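Local coordinates for R.Ecl18kI (Enterobacter cloacae, PDB 2GB7), which cuts DNA as a type II restriction endonuclease, recognising the double-stranded sequence 5'-CCNGG-3' and cleaving before its first cytosine, at residues F[204-210]-F[225-231]; F[213-219]-F[239-245]. The protein carries 1 engineered substitution. All blocks are in the same frame, centred on the assembly; numbering follows the deposited sequence.

Interaction 1 (F[204-210]-F[225-231]); sequences MYLATLD and NVVVVTT
Tyr-205 and Val-229 meet diagonally across two neighbouring strands, the methyl CG2 of the valine lying at the edge of the tyrosine ring, in its plane and 3.7 Å from CD1. Val-229 sets CG1 anti to its backbone N (chi1 176°), which leaves CG2 beside the N and leaning back along its strand toward Tyr-205. Ala-207, level with Val-229 on the same face, has only a methyl group, suited to a place where Phe-248 of helix 248-259 presses on both residues. On the other face, CG1 of Val-226 lies 3.8 Å from CB of Leu-206. Met-204 and Val-226 both lean from this face onto Val-192 and Val-196 of helix 191-199, an apolar setting for a flexible thioether beside a branched valine.

The two strands are the parallel pair of a beta-alpha-beta unit, linked through helix 215-223, in the central sheet of this PDDEXK-clan nuclease. Beta-branched valines fit the extended chain of 226-230. Met-204, Leu-206 and Thr-208 supply the backbone bonds on their side, and the last, Thr-208 N to Val-229 O at 2.9 Å, runs nearly straight down the carbonyl bond.

Where the pairing ends, threonines take over. The side chains of Thr-208 and Val-228 cross at a slant, methyl CG2 of the first 3.6 Å from CG1 of the second, while Thr-208 OG1 turns aside, accepting from Asp-210 N at 3.1 Å in an ST turn and bonding to Lys-182 O. Thr-230 OG1, anti to its own backbone N (chi1 -165°), donates to Thr-208 O at 2.8 Å from above the carbonyl plane, and is also bonded to Asn-234 ND2. Thr-231 then N-caps the next helix, its OG1 accepting from Asn-234 N, and its CG2 lies 4.0 Å from Leu-209 CD2.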
ATOM      1  N   MET F 204      -9.740 -13.148  13.674  1.00  9.69           N
ATOM      2  CA  MET F 204      -9.468 -11.713  13.771  1.00 10.59           C
ATOM      3  C   MET F 204     -10.607 -10.954  13.120  1.00  9.50           C
ATOM      4  O   MET F 204     -11.114 -11.326  12.048  1.00 11.09           O
ATOM      5  CB  MET F 204      -8.122 -11.322  13.119  1.00 12.75           C
ATOM      6  CG  MET F 204      -7.469 -10.001  13.671  1.00 14.54           C
ATOM      7  SD  MET F 204      -6.010  -9.506  12.792  1.00 29.64           S
ATOM      8  CE  MET F 204      -5.154 -11.063  12.587  1.00 28.62           C
ATOM      9  N   TYR F 205     -10.968  -9.865  13.757  1.00  7.81           N
ATOM     10  CA  TYR F 205     -11.981  -8.982  13.167  1.00  6.57           C
ATOM     11  C   TYR F 205     -11.215  -7.920  12.416  1.00  6.91           C
ATOM     12  O   TYR F 205     -10.282  -7.334  12.965  1.00  9.72           O
ATOM     13  CB  TYR F 205     -12.796  -8.329  14.269  1.00  7.23           C
ATOM     14  CG  TYR F 205     -13.672  -9.365  14.967  1.00  7.43           C
ATOM     15  CD1 TYR F 205     -15.014  -9.463  14.654  1.00 10.00           C
ATOM     16  CD2 TYR F 205     -13.111 -10.261  15.874  1.00 10.89           C
ATOM     17  CE1 TYR F 205     -15.825 -10.419  15.266  1.00  9.32           C
ATOM     18  CE2 TYR F 205     -13.875 -11.239  16.448  1.00 11.31           C
ATOM     19  CZ  TYR F 205     -15.242 -11.301  16.152  1.00 15.12           C
ATOM     20  OH  TYR F 205     -16.034 -12.247  16.768  1.00 16.39           O
ATOM     21  N   LEU F 206     -11.636  -7.664  11.179  1.00  5.82           N
ATOM     22  CA  LEU F 206     -10.985  -6.687  10.287  1.00  7.51           C
ATOM     23  C   LEU F 206     -11.967  -5.580  10.012  1.00  7.01           C
ATOM     24  O   LEU F 206     -12.895  -5.733   9.198  1.00  7.74           O
ATOM     25  CB  LEU F 206     -10.555  -7.357   8.988  1.00  7.32           C
ATOM     26  CG  LEU F 206     -10.009  -6.408   7.908  1.00  7.07           C
ATOM     27  CD1 LEU F 206      -8.821  -5.678   8.500  1.00  9.28           C
ATOM     28  CD2 LEU F 206      -9.621  -7.162   6.597  1.00  9.38           C
ATOM     29  N   ALA F 207     -11.792  -4.489  10.739  1.00  6.77           N
ATOM     30  CA  ALA F 207     -12.695  -3.340  10.604  1.00  7.18           C
ATOM     31  C   ALA F 207     -12.347  -2.563   9.351  1.00  7.97           C
ATOM     32  O   ALA F 207     -11.175  -2.250   9.145  1.00  7.49           O
ATOM     33  CB  ALA F 207     -12.526  -2.432  11.786  1.00  8.71           C
ATOM     34  N   THR F 208     -13.352  -2.158   8.566  1.00  7.72           N
ATOM     35  CA  THR F 208     -13.052  -1.373   7.338  1.00  8.55           C
ATOM     36  C   THR F 208     -14.181  -0.452   6.975  1.00  7.88           C
ATOM     37  O   THR F 208     -15.297  -0.650   7.425  1.00  7.51           O
ATOM     38  CB  THR F 208     -12.742  -2.314   6.112  1.00  8.79           C
ATOM     39  OG1 THR F 208     -12.225  -1.544   5.012  1.00  8.69           O
ATOM     40  CG2 THR F 208     -13.994  -3.041   5.643  1.00  9.48           C
ATOM     41  N   LEU F 209     -13.873   0.585   6.189  1.00  8.45           N
ATOM     42  CA  LEU F 209     -14.891   1.448   5.621  1.00 10.39           C
ATOM     43  C   LEU F 209     -15.115   1.175   4.135  1.00 10.62           C
ATOM     44  O   LEU F 209     -15.960   1.811   3.502  1.00 11.71           O
ATOM     45  CB  LEU F 209     -14.490   2.917   5.836  1.00  9.61           C
ATOM     46  CG  LEU F 209     -14.471   3.280   7.318  1.00 12.00           C
ATOM     47  CD1 LEU F 209     -14.054   4.698   7.566  1.00 12.70           C
ATOM     48  CD2 LEU F 209     -15.828   3.000   8.002  1.00 12.20           C
ATOM     49  N   ASP F 210     -14.343   0.234   3.587  1.00 11.39           N
ATOM     50  CA  ASP F 210     -14.334  -0.104   2.173  1.00 12.76           C
ATOM     51  C   ASP F 210     -15.692  -0.622   1.735  1.00 12.92           C
ATOM     52  O   ASP F 210     -16.261  -1.468   2.401  1.00 13.37           O
ATOM     53  CB  ASP F 210     -13.291  -1.205   1.934  1.00 11.21           C
ATOM     54  CG  ASP F 210     -12.850  -1.300   0.482  1.00 14.90           C
ATOM     55  OD1 ASP F 210     -13.690  -1.274  -0.433  1.00 23.43           O
ATOM     56  OD2 ASP F 210     -11.650  -1.373   0.253  1.00 12.61           O
ATOM     57  N   ASN F 225     -10.353 -17.383   8.756  1.00  8.32           N
ATOM     58  CA  ASN F 225     -10.944 -16.955  10.018  1.00  8.60           C
ATOM     59  C   ASN F 225     -10.727 -15.463  10.295  1.00  8.61           C
ATOM     60  O   ASN F 225     -10.539 -15.036  11.434  1.00  8.99           O
ATOM     61  CB  ASN F 225     -10.445 -17.834  11.156  1.00  8.45           C
ATOM     62  CG  ASN F 225     -10.873 -19.252  10.965  1.00  9.52           C
ATOM     63  OD1 ASN F 225     -12.064 -19.562  10.993  1.00 13.72           O
ATOM     64  ND2 ASN F 225      -9.915 -20.123  10.793  1.00  9.46           N
ATOM     65  N   VAL F 226     -10.826 -14.683   9.238  1.00  8.12           N
ATOM     66  CA  VAL F 226     -10.835 -13.231   9.344  1.00  7.92           C
ATOM     67  C   VAL F 226     -12.228 -12.780   8.940  1.00  7.92           C
ATOM     68  O   VAL F 226     -12.718 -13.179   7.881  1.00  7.68           O
ATOM     69  CB  VAL F 226      -9.801 -12.601   8.392  1.00  8.02           C
ATOM     70  CG1 VAL F 226      -9.903 -11.091   8.436  1.00  8.51           C
ATOM     71  CG2 VAL F 226      -8.384 -13.008   8.794  1.00  9.05           C
ATOM     72  N   VAL F 227     -12.869 -11.998   9.799  1.00  8.73           N
ATOM     73  CA  VAL F 227     -14.231 -11.541   9.509  1.00  9.39           C
ATOM     74  C   VAL F 227     -14.210 -10.057   9.292  1.00  9.97           C
ATOM     75  O   VAL F 227     -13.700  -9.330  10.137  1.00 11.02           O
ATOM     76  CB  VAL F 227     -15.190 -11.841  10.675  1.00  9.80           C
ATOM     77  CG1 VAL F 227     -16.585 -11.467  10.271  1.00 13.14           C
ATOM     78  CG2 VAL F 227     -15.144 -13.314  10.996  1.00 15.23           C
ATOM     79  N   VAL F 228     -14.749  -9.614   8.150  1.00  8.43           N
ATOM     80  CA  VAL F 228     -14.824  -8.187   7.835  1.00  8.74           C
ATOM     81  C   VAL F 228     -16.003  -7.590   8.591  1.00  7.85           C
ATOM     82  O   VAL F 228     -17.103  -8.198   8.676  1.00  9.36           O
ATOM     83  CB  VAL F 228     -15.001  -7.937   6.343  1.00  9.07           C
ATOM     84  CG1 VAL F 228     -15.021  -6.424   6.031  1.00 13.31           C
ATOM     85  CG2 VAL F 228     -13.862  -8.649   5.574  1.00 11.94           C
ATOM     86  N   VAL F 229     -15.724  -6.431   9.170  1.00  6.65           N
ATOM     87  CA  VAL F 229     -16.659  -5.674  10.011  1.00  6.49           C
ATOM     88  C   VAL F 229     -16.749  -4.302   9.362  1.00  6.83           C
ATOM     89  O   VAL F 229     -15.730  -3.655   9.126  1.00  7.16           O
ATOM     90  CB  VAL F 229     -16.142  -5.542  11.444  1.00  6.20           C
ATOM     91  CG1 VAL F 229     -17.065  -4.685  12.284  1.00  7.20           C
ATOM     92  CG2 VAL F 229     -16.010  -6.926  12.107  1.00  7.81           C
ATOM     93  N   THR F 230     -17.950  -3.839   9.051  1.00  7.08           N
ATOM     94  CA  THR F 230     -18.066  -2.485   8.469  1.00  6.25           C
ATOM     95  C   THR F 230     -19.320  -1.819   9.015  1.00  7.40           C
ATOM     96  O   THR F 230     -19.953  -2.341   9.917  1.00  6.70           O
ATOM     97  CB  THR F 230     -18.049  -2.527   6.909  1.00  7.87           C
ATOM     98  OG1 THR F 230     -17.808  -1.228   6.366  1.00  9.14           O
ATOM     99  CG2 THR F 230     -19.342  -3.128   6.317  1.00  9.25           C
ATOM    100  N   THR F 231     -19.630  -0.640   8.516  1.00  7.31           N
ATOM    101  CA  THR F 231     -20.781   0.069   9.024  1.00  8.04           C
ATOM    102  C   THR F 231     -22.063  -0.611   8.607  1.00  9.44           C
ATOM    103  O   THR F 231     -22.091  -1.456   7.703  1.00  8.97           O
ATOM    104  CB  THR F 231     -20.828   1.514   8.514  1.00  8.49           C
ATOM    105  OG1 THR F 231     -20.849   1.507   7.076  1.00  8.42           O
ATOM    106  CG2 THR F 231     -19.632   2.292   9.026  1.00  9.45           C
TER

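Interaction 2 (F[213-219]-F[239-245])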
ATOM      1  N   PHE F 213     -15.045  -4.388  -1.708  1.00 12.91           N
ATOM      2  CA  PHE F 213     -14.393  -5.701  -1.717  1.00 12.52           C
ATOM      3  C   PHE F 213     -15.342  -6.795  -2.219  1.00 12.27           C
ATOM      4  O   PHE F 213     -16.567  -6.702  -2.075  1.00 11.73           O
ATOM      5  CB  PHE F 213     -13.810  -6.033  -0.335  1.00 12.56           C
ATOM      6  CG  PHE F 213     -14.814  -5.968   0.782  1.00 11.85           C
ATOM      7  CD1 PHE F 213     -15.538  -7.109   1.147  1.00 11.76           C
ATOM      8  CD2 PHE F 213     -15.029  -4.785   1.478  1.00 11.54           C
ATOM      9  CE1 PHE F 213     -16.447  -7.073   2.171  1.00 11.20           C
ATOM     10  CE2 PHE F 213     -15.972  -4.733   2.527  1.00 10.37           C
ATOM     11  CZ  PHE F 213     -16.677  -5.871   2.867  1.00 13.20           C
ATOM     12  N   SER F 214     -14.761  -7.820  -2.829  1.00 12.05           N
ATOM     13  CA  SER F 214     -15.504  -8.867  -3.529  1.00 12.63           C
ATOM     14  C   SER F 214     -15.896 -10.054  -2.671  1.00 12.29           C
ATOM     15  O   SER F 214     -15.314 -10.288  -1.597  1.00 11.79           O
ATOM     16  CB  SER F 214     -14.660  -9.403  -4.681  1.00 12.44           C
ATOM     17  OG  SER F 214     -13.533 -10.097  -4.182  1.00 12.49           O
ATOM     18  N   GLU F 215     -16.833 -10.849  -3.192  1.00 12.82           N
ATOM     19  CA  GLU F 215     -17.187 -12.114  -2.544  1.00 13.23           C
ATOM     20  C   GLU F 215     -15.991 -13.051  -2.458  1.00 12.84           C
ATOM     21  O   GLU F 215     -15.826 -13.734  -1.458  1.00 12.08           O
ATOM     22  CB  GLU F 215     -18.371 -12.818  -3.237  1.00 13.79           C
ATOM     23  CG  GLU F 215     -18.840 -14.140  -2.550  1.00 18.15           C
ATOM     24  CD  GLU F 215     -19.321 -13.973  -1.093  1.00 24.19           C
ATOM     25  OE1 GLU F 215     -19.386 -12.834  -0.588  1.00 27.32           O
ATOM     26  OE2 GLU F 215     -19.641 -14.996  -0.434  1.00 25.73           O
ATOM     27  N   GLU F 216     -15.147 -13.059  -3.489  1.00 12.63           N
ATOM     28  CA  GLU F 216     -13.928 -13.864  -3.439  1.00 12.24           C
ATOM     29  C   GLU F 216     -13.042 -13.481  -2.257  1.00 11.29           C
ATOM     30  O   GLU F 216     -12.535 -14.350  -1.558  1.00 10.59           O
ATOM     31  CB  GLU F 216     -13.147 -13.766  -4.748  1.00 13.30           C
ATOM     32  CG  GLU F 216     -11.830 -14.561  -4.758  1.00 16.35           C
ATOM     33  N   THR F 217     -12.828 -12.188  -2.058  1.00  9.68           N
ATOM     34  CA  THR F 217     -12.078 -11.706  -0.899  1.00  9.24           C
ATOM     35  C   THR F 217     -12.754 -12.151   0.419  1.00  9.26           C
ATOM     36  O   THR F 217     -12.106 -12.656   1.323  1.00  8.01           O
ATOM     37  CB  THR F 217     -11.938 -10.189  -0.973  1.00 10.56           C
ATOM     38  OG1 THR F 217     -11.089  -9.864  -2.085  1.00 10.89           O
ATOM     39  CG2 THR F 217     -11.325  -9.626   0.299  1.00 10.81           C
ATOM     40  N   ILE F 218     -14.056 -11.924   0.515  1.00  8.15           N
ATOM     41  CA  ILE F 218     -14.791 -12.370   1.706  1.00  8.37           C
ATOM     42  C   ILE F 218     -14.544 -13.842   1.983  1.00  8.80           C
ATOM     43  O   ILE F 218     -14.287 -14.246   3.146  1.00  7.98           O
ATOM     44  CB  ILE F 218     -16.317 -12.106   1.547  1.00  9.25           C
ATOM     45  CG1 ILE F 218     -16.553 -10.617   1.595  1.00 10.46           C
ATOM     46  CG2 ILE F 218     -17.078 -12.733   2.716  1.00 10.03           C
ATOM     47  CD1 ILE F 218     -17.923 -10.141   1.005  1.00 11.48           C
ATOM     48  N   ASN F 219     -14.634 -14.650   0.933  1.00  8.59           N
ATOM     49  CA  ASN F 219     -14.507 -16.098   1.107  1.00  8.75           C
ATOM     50  C   ASN F 219     -13.091 -16.525   1.476  1.00  8.30           C
ATOM     51  O   ASN F 219     -12.887 -17.406   2.308  1.00  7.64           O
ATOM     52  CB  ASN F 219     -14.959 -16.788  -0.162  1.00 10.39           C
ATOM     53  CG  ASN F 219     -16.457 -16.691  -0.373  1.00 12.99           C
ATOM     54  OD1 ASN F 219     -17.208 -16.337   0.537  1.00 18.52           O
ATOM     55  ND2 ASN F 219     -16.892 -16.984  -1.588  1.00 17.10           N
ATOM     56  N   TYR F 239     -23.649  -5.631   1.020  1.00 15.99           N
ATOM     57  CA  TYR F 239     -23.448  -6.991   1.559  1.00 15.40           C
ATOM     58  C   TYR F 239     -24.658  -7.462   2.362  1.00 15.41           C
ATOM     59  O   TYR F 239     -24.536  -8.203   3.332  1.00 14.43           O
ATOM     60  CB  TYR F 239     -22.184  -7.010   2.425  1.00 14.78           C
ATOM     61  CG  TYR F 239     -21.003  -6.462   1.666  1.00 14.27           C
ATOM     62  CD1 TYR F 239     -20.560  -5.162   1.882  1.00 12.31           C
ATOM     63  CD2 TYR F 239     -20.363  -7.236   0.698  1.00 13.51           C
ATOM     64  CE1 TYR F 239     -19.480  -4.639   1.155  1.00 13.07           C
ATOM     65  CE2 TYR F 239     -19.297  -6.728  -0.040  1.00 14.91           C
ATOM     66  CZ  TYR F 239     -18.868  -5.423   0.203  1.00 12.96           C
ATOM     67  OH  TYR F 239     -17.821  -4.885  -0.490  1.00 13.79           O
ATOM     68  N   LYS F 240     -25.839  -7.043   1.926  1.00 16.47           N
ATOM     69  CA  LYS F 240     -27.039  -7.203   2.729  1.00 17.66           C
ATOM     70  C   LYS F 240     -27.324  -8.654   3.127  1.00 18.18           C
ATOM     71  O   LYS F 240     -27.598  -8.956   4.285  1.00 17.96           O
ATOM     72  CB  LYS F 240     -28.240  -6.634   1.976  1.00 17.85           C
ATOM     73  CG  LYS F 240     -29.470  -6.491   2.847  1.00 19.95           C
ATOM     74  CD  LYS F 240     -30.690  -6.184   2.021  1.00 24.47           C
ATOM     75  CE  LYS F 240     -30.692  -4.748   1.489  1.00 28.03           C
ATOM     76  NZ  LYS F 240     -30.771  -3.719   2.572  1.00 30.25           N
ATOM     77  N   ASN F 241     -27.268  -9.535   2.148  1.00 19.06           N
ATOM     78  CA  ASN F 241     -27.590 -10.934   2.365  1.00 20.66           C
ATOM     79  C   ASN F 241     -26.546 -11.633   3.222  1.00 19.70           C
ATOM     80  O   ASN F 241     -26.851 -12.601   3.923  1.00 20.63           O
ATOM     81  CB  ASN F 241     -27.659 -11.646   1.012  1.00 21.58           C
ATOM     82  N   ASN F 242     -25.324 -11.105   3.178  1.00 18.18           N
ATOM     83  CA  ASN F 242     -24.125 -11.911   3.357  1.00 16.09           C
ATOM     84  C   ASN F 242     -23.756 -12.075   4.813  1.00 14.54           C
ATOM     85  O   ASN F 242     -23.207 -11.159   5.413  1.00 13.05           O
ATOM     86  CB  ASN F 242     -22.971 -11.255   2.601  1.00 16.91           C
ATOM     87  CG  ASN F 242     -21.827 -12.198   2.378  1.00 17.49           C
ATOM     88  OD1 ASN F 242     -21.542 -13.055   3.217  1.00 17.76           O
ATOM     89  ND2 ASN F 242     -21.170 -12.071   1.236  1.00 20.28           N
ATOM     90  N   ASN F 243     -24.033 -13.254   5.371  1.00 13.93           N
ATOM     91  CA  ASN F 243     -23.803 -13.489   6.794  1.00 13.16           C
ATOM     92  C   ASN F 243     -22.335 -13.556   7.150  1.00 12.52           C
ATOM     93  O   ASN F 243     -21.997 -13.663   8.326  1.00 12.03           O
ATOM     94  CB  ASN F 243     -24.584 -14.725   7.320  1.00 14.17           C
ATOM     95  CG  ASN F 243     -23.957 -16.067   6.936  1.00 15.31           C
ATOM     96  OD1 ASN F 243     -22.825 -16.155   6.463  1.00 17.98           O
ATOM     97  ND2 ASN F 243     -24.724 -17.142   7.163  1.00 18.50           N
ATOM     98  N   ARG F 244     -21.468 -13.455   6.144  1.00 11.37           N
ATOM     99  CA  ARG F 244     -20.026 -13.429   6.416  1.00 11.51           C
ATOM    100  C   ARG F 244     -19.476 -12.035   6.676  1.00 12.06           C
ATOM    101  O   ARG F 244     -18.337 -11.888   7.094  1.00 13.56           O
ATOM    102  CB  ARG F 244     -19.244 -14.102   5.295  1.00 12.33           C
ATOM    103  CG  ARG F 244     -19.615 -15.550   5.133  1.00 13.70           C
ATOM    104  CD  ARG F 244     -18.821 -16.191   4.041  1.00 13.43           C
ATOM    105  NE  ARG F 244     -19.150 -17.606   4.008  1.00 14.90           N
ATOM    106  CZ  ARG F 244     -18.504 -18.509   3.288  1.00 16.90           C
ATOM    107  NH1 ARG F 244     -17.486 -18.153   2.503  1.00 18.80           N
ATOM    108  NH2 ARG F 244     -18.883 -19.773   3.364  1.00 20.09           N
ATOM    109  N   VAL F 245     -20.278 -11.013   6.410  1.00 10.37           N
ATOM    110  CA  VAL F 245     -19.869  -9.641   6.628  1.00 10.21           C
ATOM    111  C   VAL F 245     -20.650  -9.140   7.839  1.00 10.12           C
ATOM    112  O   VAL F 245     -21.885  -9.314   7.904  1.00 10.32           O
ATOM    113  CB  VAL F 245     -20.165  -8.769   5.370  1.00  9.25           C
ATOM    114  CG1 VAL F 245     -19.925  -7.304   5.664  1.00 11.05           C
ATOM    115  CG2 VAL F 245     -19.296  -9.239   4.155  1.00 11.28           C
TER
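Phe-213 and Tyr-239 form an offset stack, their rings nearly parallel (7° between planes) with centroids 4.3 Å apart. The stack joins the start of helix 215-223, the helix of one beta-alpha-beta unit, to the loop that leads from helix 232-238 into strand 245-247 in the next. This is the tight side of the contact. The tyrosine hydroxyl sits 3.3 Å above the centre of the Phe-213 ring, yet the same OH donates a hydrogen bond to Phe-213 O, 2.7 Å away, in the carbonyl plane and on a lone pair. A tyrosine suits the site because one side chain both stacks and satisfies a backbone oxygen just ahead of the helix. Phe-213 reaches under it with CG between its backbone N and carbonyl carbon (chi1 55°).

Ile-218, on the helix face turned to the loop, carries the packing outward. Its CD1 lies 3.6 Å from Val-245 CG2, the two side chains crossing at about a right angle, and its CG2 rests 3.6 Å from CB of Arg-244.

Toward solvent the grip slackens and becomes polar. The Arg-244 chain extends from CG to NE past Ile-218, and its guanidinium makes a cation-pi contact with Tyr-222 further along the helix. Asn-242 serves the loop first: its OD1 accepts from Arg-244 N at 3.0 Å, an Asx turn that braces the type I turn of residues 242-245. Its other end faces exposed Glu-215, whose chain bends at chi2; there Asn-242 ND2 gives Glu-215 OE1 only a weak hydrogen bond, short at 2.7 Å but bent to 129° at the hydrogen.

From the N terminus the chain runs along strand 204-207, turns through Phe-213 into helix 215-223 and returns on strand 226-230, where interaction 1 closes the first loop. It continues through helix 232-238 to residues 239-245, whose return onto 213-219 closes interaction 2. The segments alternate, so the two loops cross: 213-219 lies within the first, and 225-231 within the second. Interaction 1 joins two sheet strands; interaction 2 ties the helix between them to the approach to edge strand 245-247. They touch along strand 226-230: Val-228 CG1 packs 3.6 Å from Phe-213 CZ on one face of the sheet, and Val-227 CG1, pointing to the other, lies 3.7 Å from Arg-244 O.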